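Local coordinates for putative creatinine amidohydrolase (Bacteroides fragilis, PDB 3LUB), which probably hydrolyses carbon-nitrogen bonds of linear amides, using a pair of zinc ions, as a member of the creatininase superfamily, at residues Glu32-Leu46 / His163-His176. Residues are numbered along the deposited sequence; the frame is centred on the assembly and turned at random.
Sequences EPHNLHLPYLTDCIL and HAGESETSVMMHYH. With ZN (zinc ion), chain B; ZN (zinc ion), chain C.
Glu168 and Asp43 meet at a shared zinc ion (chain B), a worked example of how one metal of a dinuclear site ties two distant chain segments together. Glu168 OE2 and Asp43 OD1 each bind it at 1.9 Å, and His34 NE2 and water 2 are further ligands. Asp43 bridges: its OD2 takes the second zinc (chain C) beside Glu32 OE1 and His120, while Glu32 OE2 is hydrogen-bonded to Gln81. Water 2 binds both metals and also bonds His163 ND1, linking the second zinc to 163-176.

Two hydrogen bonds help orient metal ligands: His34 ND1 is held by Glu32 O, and Glu168 OE1 accepts from Ala164 N at 2.8 Å. Two more join the segments. His163 NE2 donates to a lone pair of Pro33 O (2.9 Å, 163°), and its CE1 lies over one face of the His34 ring, the planes 42° apart. His37 NE2 donates to Thr169 OG1 (2.9 Å), whose hydroxyl donates to Gly165 O.

The apolar part centres on selenomethionine Met172. Its chain curls beyond CG, bringing CE to 3.6 Å from Thr42 CA, beside Pro39 and Ile45; Leu38 runs alongside in the opposite direction, CD2 against CB. Leu46 is a knob among Glu168, Val171, Met172 and Tyr175.

The axes of 166-175 and 42-46 lie at 55°. Helix 42-62 follows strand 23-28 of the parallel sheet, helix 226-249 packs against Val171 and Tyr175, and a second subunit against Pro33 and Tyr40.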
loop_
_atom_site.group_PDB
_atom_site.type_symbol
_atom_site.label_atom_id
_atom_site.label_comp_id
_atom_site.label_asym_id
_atom_site.label_seq_id
_atom_site.Cartn_x
_atom_site.Cartn_y
_atom_site.Cartn_z
ATOM N N GLU F 32 -22.367 11.638 8.391
ATOM C CA GLU F 32 -23.254 11.659 7.236
ATOM C C GLU F 32 -24.514 12.447 7.539
ATOM O O GLU F 32 -25.190 12.161 8.512
ATOM C CB GLU F 32 -23.660 10.227 6.868
ATOM C CG GLU F 32 -24.443 10.092 5.569
ATOM C CD GLU F 32 -25.008 8.706 5.347
ATOM O OE1 GLU F 32 -25.246 8.005 6.361
ATOM O OE2 GLU F 32 -25.233 8.319 4.174
ATOM N N PRO F 33 -24.843 13.429 6.690
ATOM C CA PRO F 33 -26.112 14.125 6.847
ATOM C C PRO F 33 -27.311 13.141 6.727
ATOM O O PRO F 33 -27.282 12.232 5.897
ATOM C CB PRO F 33 -26.124 15.120 5.692
ATOM C CG PRO F 33 -24.731 15.181 5.170
ATOM C CD PRO F 33 -24.066 13.921 5.547
ATOM N N HIS F 34 -28.312 13.351 7.580
ATOM C CA HIS F 34 -29.513 12.539 7.671
ATOM C C HIS F 34 -30.752 13.406 7.559
ATOM O O HIS F 34 -31.308 13.812 8.571
ATOM C CB HIS F 34 -29.512 11.819 9.010
ATOM C CG HIS F 34 -28.736 10.546 8.971
ATOM N ND1 HIS F 34 -27.354 10.515 8.873
ATOM C CD2 HIS F 34 -29.152 9.261 8.939
ATOM C CE1 HIS F 34 -26.956 9.255 8.839
ATOM N NE2 HIS F 34 -28.028 8.476 8.869
ATOM N N ASN F 35 -31.177 13.707 6.337
ATOM C CA ASN F 35 -32.205 14.715 6.129
ATOM C C ASN F 35 -31.722 15.996 6.837
ATOM O O ASN F 35 -30.534 16.172 7.036
ATOM C CB ASN F 35 -33.525 14.185 6.686
ATOM C CG ASN F 35 -34.753 14.907 6.147
ATOM O OD1 ASN F 35 -34.838 16.130 6.216
ATOM N ND2 ASN F 35 -35.732 14.138 5.664
ATOM N N LEU F 36 -32.633 16.864 7.275
ATOM C CA LEU F 36 -32.251 18.075 7.969
ATOM C C LEU F 36 -32.303 17.921 9.451
ATOM O O LEU F 36 -31.789 18.762 10.163
ATOM C CB LEU F 36 -33.158 19.247 7.530
ATOM C CG LEU F 36 -33.254 19.577 6.023
ATOM C CD1 LEU F 36 -34.416 20.533 5.785
ATOM C CD2 LEU F 36 -31.951 20.163 5.489
ATOM N N HIS F 37 -32.883 16.840 9.943
ATOM C CA HIS F 37 -33.325 16.790 11.347
ATOM C C HIS F 37 -32.577 15.792 12.231
ATOM O O HIS F 37 -32.620 15.912 13.466
ATOM C CB HIS F 37 -34.819 16.488 11.415
ATOM C CG HIS F 37 -35.174 15.123 10.928
ATOM N ND1 HIS F 37 -34.829 14.671 9.674
ATOM C CD2 HIS F 37 -35.837 14.108 11.530
ATOM C CE1 HIS F 37 -35.259 13.428 9.530
ATOM N NE2 HIS F 37 -35.868 13.064 10.644
ATOM N N LEU F 38 -31.878 14.820 11.633
ATOM C CA LEU F 38 -31.182 13.830 12.451
ATOM C C LEU F 38 -29.693 14.163 12.544
ATOM O O LEU F 38 -29.142 14.820 11.656
ATOM C CB LEU F 38 -31.376 12.440 11.889
ATOM C CG LEU F 38 -32.731 11.779 12.132
ATOM C CD1 LEU F 38 -32.867 10.605 11.118
ATOM C CD2 LEU F 38 -32.854 11.369 13.598
ATOM N N PRO F 39 -29.049 13.683 13.606
ATOM C CA PRO F 39 -27.627 13.905 13.782
ATOM C C PRO F 39 -26.735 13.288 12.701
ATOM O O PRO F 39 -27.009 12.170 12.197
ATOM C CB PRO F 39 -27.311 13.262 15.137
ATOM C CG PRO F 39 -28.581 12.770 15.687
ATOM C CD PRO F 39 -29.654 12.914 14.719
ATOM N N TYR F 40 -25.656 14.021 12.397
ATOM C CA TYR F 40 -24.540 13.530 11.561
ATOM C C TYR F 40 -24.005 12.186 12.003
ATOM O O TYR F 40 -23.557 11.402 11.174
ATOM C CB TYR F 40 -23.368 14.520 11.533
ATOM C CG TYR F 40 -23.507 15.609 10.499
ATOM C CD1 TYR F 40 -24.262 16.728 10.749
ATOM C CD2 TYR F 40 -22.853 15.525 9.270
ATOM C CE1 TYR F 40 -24.373 17.738 9.785
ATOM C CE2 TYR F 40 -22.970 16.514 8.316
ATOM C CZ TYR F 40 -23.727 17.615 8.572
ATOM O OH TYR F 40 -23.829 18.637 7.628
ATOM N N LEU F 41 -24.071 11.904 13.300
ATOM C CA LEU F 41 -23.581 10.615 13.838
ATOM C C LEU F 41 -24.644 9.575 14.122
ATOM O O LEU F 41 -24.373 8.630 14.816
ATOM C CB LEU F 41 -22.754 10.872 15.107
ATOM C CG LEU F 41 -21.400 11.576 14.916
ATOM C CD1 LEU F 41 -20.681 11.669 16.254
ATOM C CD2 LEU F 41 -20.521 10.774 13.970
ATOM N N THR F 42 -25.836 9.729 13.559
ATOM C CA THR F 42 -26.940 8.729 13.663
ATOM C C THR F 42 -26.480 7.295 13.462
ATOM O O THR F 42 -26.856 6.414 14.214
ATOM C CB THR F 42 -28.090 9.060 12.658
ATOM O OG1 THR F 42 -28.633 10.370 12.938
ATOM C CG2 THR F 42 -29.216 7.988 12.661
ATOM N N ASP F 43 -25.642 7.048 12.460
ATOM C CA ASP F 43 -25.203 5.670 12.149
ATOM C C ASP F 43 -24.215 5.085 13.131
ATOM O O ASP F 43 -23.971 3.893 13.100
ATOM C CB ASP F 43 -24.626 5.576 10.730
ATOM C CG ASP F 43 -25.649 5.842 9.665
ATOM O OD1 ASP F 43 -26.869 5.939 9.977
ATOM O OD2 ASP F 43 -25.227 5.948 8.497
ATOM N N CYS F 44 -23.651 5.919 13.997
ATOM C CA CYS F 44 -22.828 5.480 15.123
ATOM C C CYS F 44 -23.669 5.295 16.390
ATOM O O CYS F 44 -23.514 4.316 17.120
ATOM C CB CYS F 44 -21.759 6.530 15.461
ATOM S SG CYS F 44 -20.354 6.733 14.284
ATOM N N ILE F 45 -24.515 6.280 16.654
ATOM C CA ILE F 45 -25.315 6.338 17.867
ATOM C C ILE F 45 -26.269 5.156 17.986
ATOM O O ILE F 45 -26.328 4.531 19.029
ATOM C CB ILE F 45 -26.143 7.631 17.941
ATOM C CG1 ILE F 45 -25.228 8.853 18.117
ATOM C CG2 ILE F 45 -27.142 7.555 19.063
ATOM C CD1 ILE F 45 -25.827 10.208 17.764
ATOM N N LEU F 46 -27.015 4.862 16.926
ATOM C CA LEU F 46 -28.033 3.823 16.973
ATOM C C LEU F 46 -27.488 2.423 17.236
ATOM O O LEU F 46 -27.969 1.751 18.157
ATOM C CB LEU F 46 -28.888 3.852 15.714
ATOM C CG LEU F 46 -29.745 5.119 15.625
ATOM C CD1 LEU F 46 -30.843 4.982 14.532
ATOM C CD2 LEU F 46 -30.334 5.436 17.005
ATOM N N HIS F 163 -33.132 6.105 4.181
ATOM C CA HIS F 163 -32.121 6.910 4.862
ATOM C C HIS F 163 -32.755 8.083 5.601
ATOM O O HIS F 163 -33.388 8.928 4.979
ATOM C CB HIS F 163 -31.088 7.401 3.850
ATOM C CG HIS F 163 -30.035 8.261 4.452
ATOM N ND1 HIS F 163 -29.078 7.769 5.311
ATOM C CD2 HIS F 163 -29.793 9.585 4.337
ATOM C CE1 HIS F 163 -28.291 8.754 5.696
ATOM N NE2 HIS F 163 -28.695 9.864 5.118
ATOM N N ALA F 164 -32.569 8.137 6.923
ATOM C CA ALA F 164 -33.095 9.247 7.735
ATOM C C ALA F 164 -34.635 9.302 7.644
ATOM O O ALA F 164 -35.229 10.367 7.712
ATOM C CB ALA F 164 -32.502 10.592 7.279
ATOM N N GLY F 165 -35.251 8.148 7.480
ATOM C CA GLY F 165 -36.675 8.045 7.223
ATOM C C GLY F 165 -37.395 7.781 8.508
ATOM O O GLY F 165 -36.932 8.185 9.567
ATOM N N GLU F 166 -38.521 7.084 8.423
ATOM C CA GLU F 166 -39.388 6.929 9.571
ATOM C C GLU F 166 -38.758 6.074 10.616
ATOM O O GLU F 166 -38.834 6.394 11.784
ATOM C CB GLU F 166 -40.764 6.367 9.165
ATOM C CG GLU F 166 -41.835 6.506 10.271
ATOM C CD GLU F 166 -43.190 5.940 9.855
ATOM O OE1 GLU F 166 -43.627 6.233 8.731
ATOM O OE2 GLU F 166 -43.791 5.204 10.654
ATOM N N SER F 167 -38.141 4.977 10.207
ATOM C CA SER F 167 -37.540 4.033 11.126
ATOM C C SER F 167 -36.331 4.597 11.883
ATOM O O SER F 167 -36.221 4.428 13.115
ATOM C CB SER F 167 -37.122 2.770 10.355
ATOM O OG SER F 167 -36.360 3.106 9.203
ATOM N N GLU F 168 -35.386 5.194 11.151
ATOM C CA GLU F 168 -34.213 5.780 11.801
ATOM C C GLU F 168 -34.644 6.934 12.704
ATOM O O GLU F 168 -34.079 7.127 13.788
ATOM C CB GLU F 168 -33.175 6.279 10.783
ATOM C CG GLU F 168 -32.047 5.300 10.513
ATOM C CD GLU F 168 -30.884 5.883 9.720
ATOM O OE1 GLU F 168 -31.115 6.764 8.865
ATOM O OE2 GLU F 168 -29.730 5.395 9.920
ATOM N N THR F 169 -35.595 7.745 12.237
ATOM C CA THR F 169 -36.071 8.870 13.058
ATOM C C THR F 169 -36.744 8.370 14.329
ATOM O O THR F 169 -36.487 8.900 15.394
ATOM C CB THR F 169 -37.022 9.805 12.311
ATOM O OG1 THR F 169 -36.392 10.253 11.105
ATOM C CG2 THR F 169 -37.336 10.995 13.163
ATOM N N SER F 170 -37.574 7.339 14.219
ATOM C CA SER F 170 -38.289 6.798 15.375
ATOM C C SER F 170 -37.328 6.271 16.402
ATOM O O SER F 170 -37.511 6.519 17.578
ATOM C CB SER F 170 -39.279 5.672 14.989
ATOM O OG SER F 170 -40.346 6.160 14.196
ATOM N N VAL F 171 -36.326 5.518 15.956
ATOM C CA VAL F 171 -35.397 4.890 16.881
ATOM C C VAL F 171 -34.531 5.971 17.558
ATOM O O VAL F 171 -34.242 5.863 18.729
ATOM C CB VAL F 171 -34.543 3.812 16.194
ATOM C CG1 VAL F 171 -33.553 3.168 17.201
ATOM C CG2 VAL F 171 -35.457 2.728 15.514
HETATM N N MSE F 172 -34.185 7.041 16.842
HETATM C CA MSE F 172 -33.470 8.182 17.458
HETATM C C MSE F 172 -34.382 8.862 18.484
HETATM O O MSE F 172 -33.928 9.234 19.554
HETATM C CB MSE F 172 -33.032 9.218 16.419
HETATM C CG MSE F 172 -32.135 10.315 16.980
HETATM SE SE MSE F 172 -30.437 9.607 17.788
HETATM C CE MSE F 172 -29.458 8.966 16.186
HETATM N N MSE F 173 -35.662 9.042 18.152
HETATM C CA MSE F 173 -36.596 9.690 19.069
HETATM C C MSE F 173 -36.709 8.914 20.358
HETATM O O MSE F 173 -36.843 9.507 21.433
HETATM C CB MSE F 173 -37.965 9.884 18.434
HETATM C CG MSE F 173 -38.015 11.014 17.422
HETATM SE SE MSE F 173 -39.674 10.985 16.380
HETATM C CE MSE F 173 -40.985 11.966 17.653
ATOM N N HIS F 174 -36.625 7.597 20.252
ATOM C CA HIS F 174 -36.648 6.718 21.423
ATOM C C HIS F 174 -35.397 6.845 22.272
ATOM O O HIS F 174 -35.465 7.156 23.457
ATOM C CB HIS F 174 -36.862 5.284 20.981
ATOM C CG HIS F 174 -36.627 4.269 22.043
ATOM N ND1 HIS F 174 -37.371 4.217 23.197
ATOM C CD2 HIS F 174 -35.782 3.217 22.095
ATOM C CE1 HIS F 174 -36.967 3.199 23.936
ATOM N NE2 HIS F 174 -36.001 2.571 23.288
ATOM N N TYR F 175 -34.248 6.637 21.653
ATOM C CA TYR F 175 -32.985 6.636 22.378
ATOM C C TYR F 175 -32.482 8.021 22.739
ATOM O O TYR F 175 -31.962 8.189 23.810
ATOM C CB TYR F 175 -31.896 5.915 21.559
ATOM C CG TYR F 175 -31.948 4.404 21.640
ATOM C CD1 TYR F 175 -31.861 3.742 22.861
ATOM C CD2 TYR F 175 -32.073 3.643 20.494
ATOM C CE1 TYR F 175 -31.908 2.356 22.924
ATOM C CE2 TYR F 175 -32.115 2.276 20.550
ATOM C CZ TYR F 175 -32.016 1.638 21.766
ATOM O OH TYR F 175 -32.057 0.274 21.783
ATOM N N HIS F 176 -32.579 8.992 21.830
ATOM C CA HIS F 176 -32.086 10.344 22.103
ATOM C C HIS F 176 -33.045 11.414 21.610
ATOM O O HIS F 176 -32.764 12.113 20.660
ATOM C CB HIS F 176 -30.705 10.561 21.478
ATOM C CG HIS F 176 -29.630 9.722 22.095
ATOM N ND1 HIS F 176 -28.988 10.080 23.258
ATOM C CD2 HIS F 176 -29.120 8.524 21.733
ATOM C CE1 HIS F 176 -28.109 9.149 23.569
ATOM N NE2 HIS F 176 -28.189 8.183 22.675
HETATM ZN ZN ZN B . -28.411 6.337 8.933
HETATM ZN ZN ZN C . -25.949 5.875 6.554
HETATM O O HOH W 1 -35.458 11.416 5.156
HETATM O O HOH W 2 -28.354 5.550 6.999
#